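Side-chain contacts in protein involved in catabolism of external DNA (Legionella pneumophila subsp. pneumophila, PDB 2OO3), which probably methylates N6 of a single adenine of 23S ribosomal RNA, using S-adenosyl-L-methionine as methyl donor: residues A28-K33 / E158-I163; L23-A28 / P250-L255. All coordinates share one frame; numbering follows the deposited sequence.

Contact 1: A28-K33 / E158-I163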
loop_
_atom_site.group_PDB
_atom_site.type_symbol
_atom_site.label_atom_id
_atom_site.label_comp_id
_atom_site.label_asym_id
_atom_site.label_seq_id
_atom_site.Cartn_x
_atom_site.Cartn_y
_atom_site.Cartn_z
ATOM N N ALA A 28 4.208 -9.498 -6.473
ATOM C CA ALA A 28 4.709 -10.860 -6.632
ATOM C C ALA A 28 3.697 -11.749 -7.334
ATOM O O ALA A 28 4.091 -12.593 -8.151
ATOM C CB ALA A 28 5.102 -11.469 -5.287
ATOM N N TYR A 29 2.402 -11.569 -7.045
ATOM C CA TYR A 29 1.389 -12.421 -7.691
ATOM C C TYR A 29 1.186 -12.042 -9.131
ATOM O O TYR A 29 1.176 -12.908 -10.034
ATOM C CB TYR A 29 0.035 -12.292 -7.015
ATOM C CG TYR A 29 -1.043 -13.123 -7.704
ATOM C CD1 TYR A 29 -1.125 -14.501 -7.483
ATOM C CD2 TYR A 29 -1.990 -12.529 -8.568
ATOM C CE1 TYR A 29 -2.127 -15.275 -8.085
ATOM C CE2 TYR A 29 -2.996 -13.289 -9.180
ATOM C CZ TYR A 29 -3.066 -14.661 -8.916
ATOM O OH TYR A 29 -4.057 -15.449 -9.505
ATOM N N LEU A 30 0.996 -10.742 -9.355
ATOM C CA LEU A 30 0.590 -10.278 -10.683
ATOM C C LEU A 30 1.663 -10.455 -11.727
ATOM O O LEU A 30 1.353 -10.664 -12.907
ATOM C CB LEU A 30 0.118 -8.827 -10.637
ATOM C CG LEU A 30 -1.260 -8.588 -10.009
ATOM C CD1 LEU A 30 -1.519 -7.088 -9.989
ATOM C CD2 LEU A 30 -2.319 -9.282 -10.786
ATOM N N THR A 31 2.924 -10.334 -11.311
ATOM C CA THR A 31 4.034 -10.519 -12.240
ATOM C C THR A 31 4.217 -12.012 -12.634
ATOM O O THR A 31 5.118 -12.350 -13.427
ATOM C CB THR A 31 5.352 -9.927 -11.682
ATOM O OG1 THR A 31 5.602 -10.490 -10.386
ATOM C CG2 THR A 31 5.252 -8.364 -11.563
ATOM N N HIS A 32 3.372 -12.906 -12.124
ATOM C CA HIS A 32 3.415 -14.288 -12.628
ATOM C C HIS A 32 2.982 -14.393 -14.074
ATOM O O HIS A 32 3.442 -15.284 -14.795
ATOM C CB HIS A 32 2.545 -15.224 -11.827
ATOM C CG HIS A 32 3.205 -15.710 -10.588
ATOM N ND1 HIS A 32 4.126 -16.731 -10.601
ATOM C CD2 HIS A 32 3.104 -15.300 -9.303
ATOM C CE1 HIS A 32 4.553 -16.947 -9.365
ATOM N NE2 HIS A 32 3.946 -16.096 -8.558
ATOM N N LYS A 33 2.095 -13.494 -14.485
ATOM C CA LYS A 33 1.623 -13.468 -15.853
ATOM C C LYS A 33 2.564 -12.655 -16.706
ATOM O O LYS A 33 2.830 -11.481 -16.399
ATOM C CB LYS A 33 0.227 -12.849 -15.951
ATOM C CG LYS A 33 -0.401 -13.075 -17.335
ATOM C CD LYS A 33 -1.898 -12.827 -17.316
ATOM C CE LYS A 33 -2.567 -13.532 -18.469
ATOM N NZ LYS A 33 -2.422 -12.726 -19.685
ATOM N N GLU A 158 -3.106 -2.013 -21.607
ATOM C CA GLU A 158 -2.599 -3.308 -21.128
ATOM C C GLU A 158 -3.722 -4.281 -20.736
ATOM O O GLU A 158 -3.529 -5.518 -20.712
ATOM C CB GLU A 158 -1.672 -3.097 -19.912
ATOM C CG GLU A 158 -0.342 -2.422 -20.206
ATOM C CD GLU A 158 -0.389 -0.880 -20.130
ATOM O OE1 GLU A 158 -1.463 -0.279 -20.012
ATOM O OE2 GLU A 158 0.677 -0.262 -20.200
ATOM N N LYS A 159 -4.872 -3.718 -20.376
ATOM C CA LYS A 159 -6.036 -4.488 -19.918
ATOM C C LYS A 159 -5.833 -5.249 -18.616
ATOM O O LYS A 159 -6.659 -6.082 -18.256
ATOM C CB LYS A 159 -6.527 -5.459 -21.012
ATOM C CG LYS A 159 -7.643 -4.890 -21.841
ATOM C CD LYS A 159 -7.132 -4.095 -22.975
ATOM C CE LYS A 159 -8.150 -4.102 -24.125
ATOM N NZ LYS A 159 -7.456 -4.594 -25.362
ATOM N N ARG A 160 -4.722 -4.969 -17.938
ATOM C CA ARG A 160 -4.340 -5.614 -16.690
ATOM C C ARG A 160 -3.816 -4.465 -15.865
ATOM O O ARG A 160 -2.938 -3.731 -16.333
ATOM C CB ARG A 160 -3.146 -6.538 -16.908
ATOM C CG ARG A 160 -3.389 -7.806 -17.659
ATOM C CD ARG A 160 -2.194 -8.746 -17.432
ATOM N NE ARG A 160 -2.167 -9.268 -16.065
ATOM C CZ ARG A 160 -1.067 -9.488 -15.336
ATOM N NH1 ARG A 160 0.153 -9.203 -15.815
ATOM N NH2 ARG A 160 -1.185 -10.002 -14.114
ATOM N N GLY A 161 -4.300 -4.321 -14.635
ATOM C CA GLY A 161 -3.886 -3.179 -13.806
ATOM C C GLY A 161 -3.863 -3.469 -12.323
ATOM O O GLY A 161 -4.732 -4.186 -11.805
ATOM N N LEU A 162 -2.850 -2.911 -11.649
ATOM C CA LEU A 162 -2.840 -2.774 -10.190
ATOM C C LEU A 162 -2.939 -1.273 -9.837
ATOM O O LEU A 162 -2.114 -0.445 -10.260
ATOM C CB LEU A 162 -1.581 -3.410 -9.616
ATOM C CG LEU A 162 -1.315 -3.117 -8.130
ATOM C CD1 LEU A 162 -2.525 -3.515 -7.266
ATOM C CD2 LEU A 162 -0.019 -3.816 -7.691
ATOM N N ILE A 163 -3.993 -0.911 -9.110
ATOM C CA ILE A 163 -4.233 0.481 -8.757
ATOM C C ILE A 163 -4.038 0.554 -7.238
ATOM O O ILE A 163 -4.783 -0.058 -6.481
ATOM C CB ILE A 163 -5.647 0.944 -9.196
ATOM C CG1 ILE A 163 -5.841 0.800 -10.736
ATOM C CG2 ILE A 163 -5.835 2.407 -8.877
ATOM C CD1 ILE A 163 -6.566 -0.509 -11.169
#
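Leu30, in the last turn of helix 14-30, faces Leu162 near the start of strand 161-165, their CA atoms 8.3 Å apart, and a type I turn from Leu30 to Lys33 leads out of the helix. Arg160, just before the strand, reaches across to this helix end. Its NH2 gives a nearly straight bond to Leu30 O (2.9 Å, 166° at the hydrogen). The oxygen lies in the guanidinium plane, and NH1 adds a weak bond to the same atom. The Arg160 chain bends at chi3 (71°), which turns the guanidinium toward the carbonyl. NH1 also bonds to Lys35 O, which helps fix the rotation of the group. Lys33 lies over one face, toward the rim: Lys33 CB is 3.6 Å from Arg160 NH1, while Lys33 CD passes 3.8 Å from Arg160 NE. This is contact through the aliphatic part of the lysine. At Leu162, within the strand, the contact turns apolar, with Leu30 CD1 3.7 Å from Leu162 CB. Leu30 and Leu162 both also touch Leu193 of strand 193-200. Strand 161-165 runs between strands 38-41 and 193-200 in the central sheet of this Rossmann-like fold, and helix 14-30 packs on it through Leu23 and Leu27.

Contact 2: L23-A28 / P250-L255; sequences LTRLLA and PSEIKL
A salt bridge between two helices, 14-30 and 249-263, joins Arg25 to Glu252. Arg25 NE donates to Glu252 OE1 over 2.9 Å, but the bond is bent, with 137° at the hydrogen. The oxygen is tilted somewhat from the guanidinium plane, and NE in turn meets it from above the carboxylate plane. The two flat groups stand 69° apart, and the bridge rests on one bond, NE to OE1, rather than on a paired, two-bond grip. Arg25 CD lies 3.4 Å from Glu252 OE1. The helices belong to distant parts of the chain: 14-30 precedes the first strand of the central sheet, whereas 249-263 leads into its edge strand, 270-275, which Ile253 touches at Ile273. The arginine chain folds at chi2 (-90°) and again at chi3, which presents NE to Glu252 while NH1 makes a salt bridge to Glu82. One guanidinium thus has two acidic partners, which would probably favour its charged form. The Glu252 chain is extended beyond CG and also touches Leu79. A water donates weak bonds to Arg25 O at 3.5 Å and to Glu252 OE1 at 3.3 Å, bridging the helices beside the direct bond.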
loop_
_atom_site.group_PDB
_atom_site.type_symbol
_atom_site.label_atom_id
_atom_site.label_comp_id
_atom_site.label_asym_id
_atom_site.label_seq_id
_atom_site.Cartn_x
_atom_site.Cartn_y
_atom_site.Cartn_z
ATOM N N LEU A 23 1.533 -4.537 -0.655
ATOM C CA LEU A 23 1.957 -4.199 -2.020
ATOM C C LEU A 23 2.918 -5.256 -2.598
ATOM O O LEU A 23 2.716 -5.729 -3.709
ATOM C CB LEU A 23 2.622 -2.808 -2.024
ATOM C CG LEU A 23 3.201 -2.323 -3.359
ATOM C CD1 LEU A 23 2.161 -2.306 -4.504
ATOM C CD2 LEU A 23 3.833 -0.911 -3.178
ATOM N N THR A 24 3.954 -5.641 -1.846
ATOM C CA THR A 24 4.923 -6.610 -2.373
ATOM C C THR A 24 4.277 -7.945 -2.745
ATOM O O THR A 24 4.679 -8.566 -3.739
ATOM C CB THR A 24 6.176 -6.830 -1.475
ATOM O OG1 THR A 24 5.839 -7.581 -0.299
ATOM C CG2 THR A 24 6.862 -5.485 -1.089
ATOM N N ARG A 25 3.266 -8.368 -1.979
ATOM C CA ARG A 25 2.619 -9.676 -2.217
ATOM C C ARG A 25 1.751 -9.553 -3.464
ATOM O O ARG A 25 1.707 -10.472 -4.305
ATOM C CB ARG A 25 1.781 -10.106 -0.996
ATOM C CG ARG A 25 2.623 -10.248 0.291
ATOM C CD ARG A 25 3.210 -11.652 0.514
ATOM N NE ARG A 25 3.547 -12.446 -0.670
ATOM C CZ ARG A 25 4.783 -12.667 -1.125
ATOM N NH1 ARG A 25 5.842 -12.123 -0.564
ATOM N NH2 ARG A 25 4.959 -13.418 -2.180
ATOM N N LEU A 26 1.117 -8.385 -3.633
ATOM C CA LEU A 26 0.282 -8.151 -4.818
ATOM C C LEU A 26 1.142 -8.134 -6.078
ATOM O O LEU A 26 0.771 -8.738 -7.078
ATOM C CB LEU A 26 -0.532 -6.845 -4.685
ATOM C CG LEU A 26 -1.577 -6.888 -3.540
ATOM C CD1 LEU A 26 -2.205 -5.522 -3.422
ATOM C CD2 LEU A 26 -2.672 -7.981 -3.820
ATOM N N LEU A 27 2.293 -7.468 -6.006
ATOM C CA LEU A 27 3.235 -7.374 -7.135
ATOM C C LEU A 27 3.821 -8.736 -7.500
ATOM O O LEU A 27 3.867 -9.098 -8.674
ATOM C CB LEU A 27 4.355 -6.383 -6.830
ATOM C CG LEU A 27 3.906 -4.896 -6.773
ATOM C CD1 LEU A 27 5.053 -4.095 -6.206
ATOM C CD2 LEU A 27 3.496 -4.341 -8.114
ATOM N N ALA A 28 4.208 -9.498 -6.473
ATOM C CA ALA A 28 4.709 -10.860 -6.632
ATOM C C ALA A 28 3.697 -11.749 -7.334
ATOM O O ALA A 28 4.091 -12.593 -8.151
ATOM C CB ALA A 28 5.102 -11.469 -5.287
ATOM N N PRO A 250 -5.541 -14.080 0.678
ATOM C CA PRO A 250 -6.096 -14.168 2.030
ATOM C C PRO A 250 -5.283 -15.014 3.015
ATOM O O PRO A 250 -5.039 -14.552 4.121
ATOM C CB PRO A 250 -7.516 -14.720 1.801
ATOM C CG PRO A 250 -7.917 -14.093 0.505
ATOM C CD PRO A 250 -6.607 -14.254 -0.331
ATOM N N SER A 251 -4.826 -16.205 2.630
ATOM C CA SER A 251 -4.045 -16.994 3.562
ATOM C C SER A 251 -2.615 -16.494 3.727
ATOM O O SER A 251 -2.091 -16.563 4.843
ATOM C CB SER A 251 -4.085 -18.503 3.249
ATOM O OG SER A 251 -3.606 -18.734 1.934
ATOM N N GLU A 252 -1.971 -15.991 2.675
ATOM C CA GLU A 252 -0.659 -15.373 2.874
ATOM C C GLU A 252 -0.751 -14.207 3.837
ATOM O O GLU A 252 0.057 -14.091 4.737
ATOM C CB GLU A 252 -0.059 -14.817 1.573
ATOM C CG GLU A 252 0.292 -15.885 0.549
ATOM C CD GLU A 252 1.187 -15.363 -0.550
ATOM O OE1 GLU A 252 1.207 -14.131 -0.790
ATOM O OE2 GLU A 252 1.857 -16.197 -1.187
ATOM N N ILE A 253 -1.725 -13.318 3.626
ATOM C CA ILE A 253 -1.771 -12.083 4.398
ATOM C C ILE A 253 -2.080 -12.339 5.892
ATOM O O ILE A 253 -1.641 -11.591 6.749
ATOM C CB ILE A 253 -2.740 -11.081 3.782
ATOM C CG1 ILE A 253 -2.291 -9.658 4.122
ATOM C CG2 ILE A 253 -4.195 -11.424 4.159
ATOM C CD1 ILE A 253 -0.923 -9.300 3.498
ATOM N N LYS A 254 -2.781 -13.433 6.178
ATOM C CA LYS A 254 -3.000 -13.897 7.546
ATOM C C LYS A 254 -1.685 -14.229 8.262
ATOM O O LYS A 254 -1.502 -13.855 9.419
ATOM C CB LYS A 254 -3.930 -15.119 7.541
ATOM C CG LYS A 254 -4.413 -15.584 8.945
ATOM C CD LYS A 254 -5.398 -16.761 8.801
ATOM C CE LYS A 254 -5.841 -17.352 10.154
ATOM N NZ LYS A 254 -4.621 -17.837 10.857
ATOM N N LEU A 255 -0.787 -14.943 7.579
ATOM C CA LEU A 255 0.541 -15.227 8.134
ATOM C C LEU A 255 1.281 -13.914 8.386
ATOM O O LEU A 255 1.914 -13.741 9.430
ATOM C CB LEU A 255 1.396 -16.135 7.226
ATOM C CG LEU A 255 2.817 -16.467 7.790
ATOM C CD1 LEU A 255 2.832 -16.938 9.251
ATOM C CD2 LEU A 255 3.607 -17.471 6.921
HETATM O O HOH W 1 -0.392 -13.153 -3.548
#

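Both contacts use helix 14-30 and share Ala28. Contact 1 lies at the helix's C-terminal end and contact 2 a turn or so earlier, their centres about 14 Å apart. Each is partly buried, but contact 1 lies farther from the centre of the chain and includes the exposed Lys33. Contact 1 ties the helix to a strand and the loop before it, with an arginine on a backbone carbonyl and leucines packed beside it. Contact 2 ties it to another helix through opposite charges and a water. They meet through Leu162 CD2, which lies 3.6 Å from Leu27 CD2. In sequence, contact 1 is nested inside the loop that contact 2 closes.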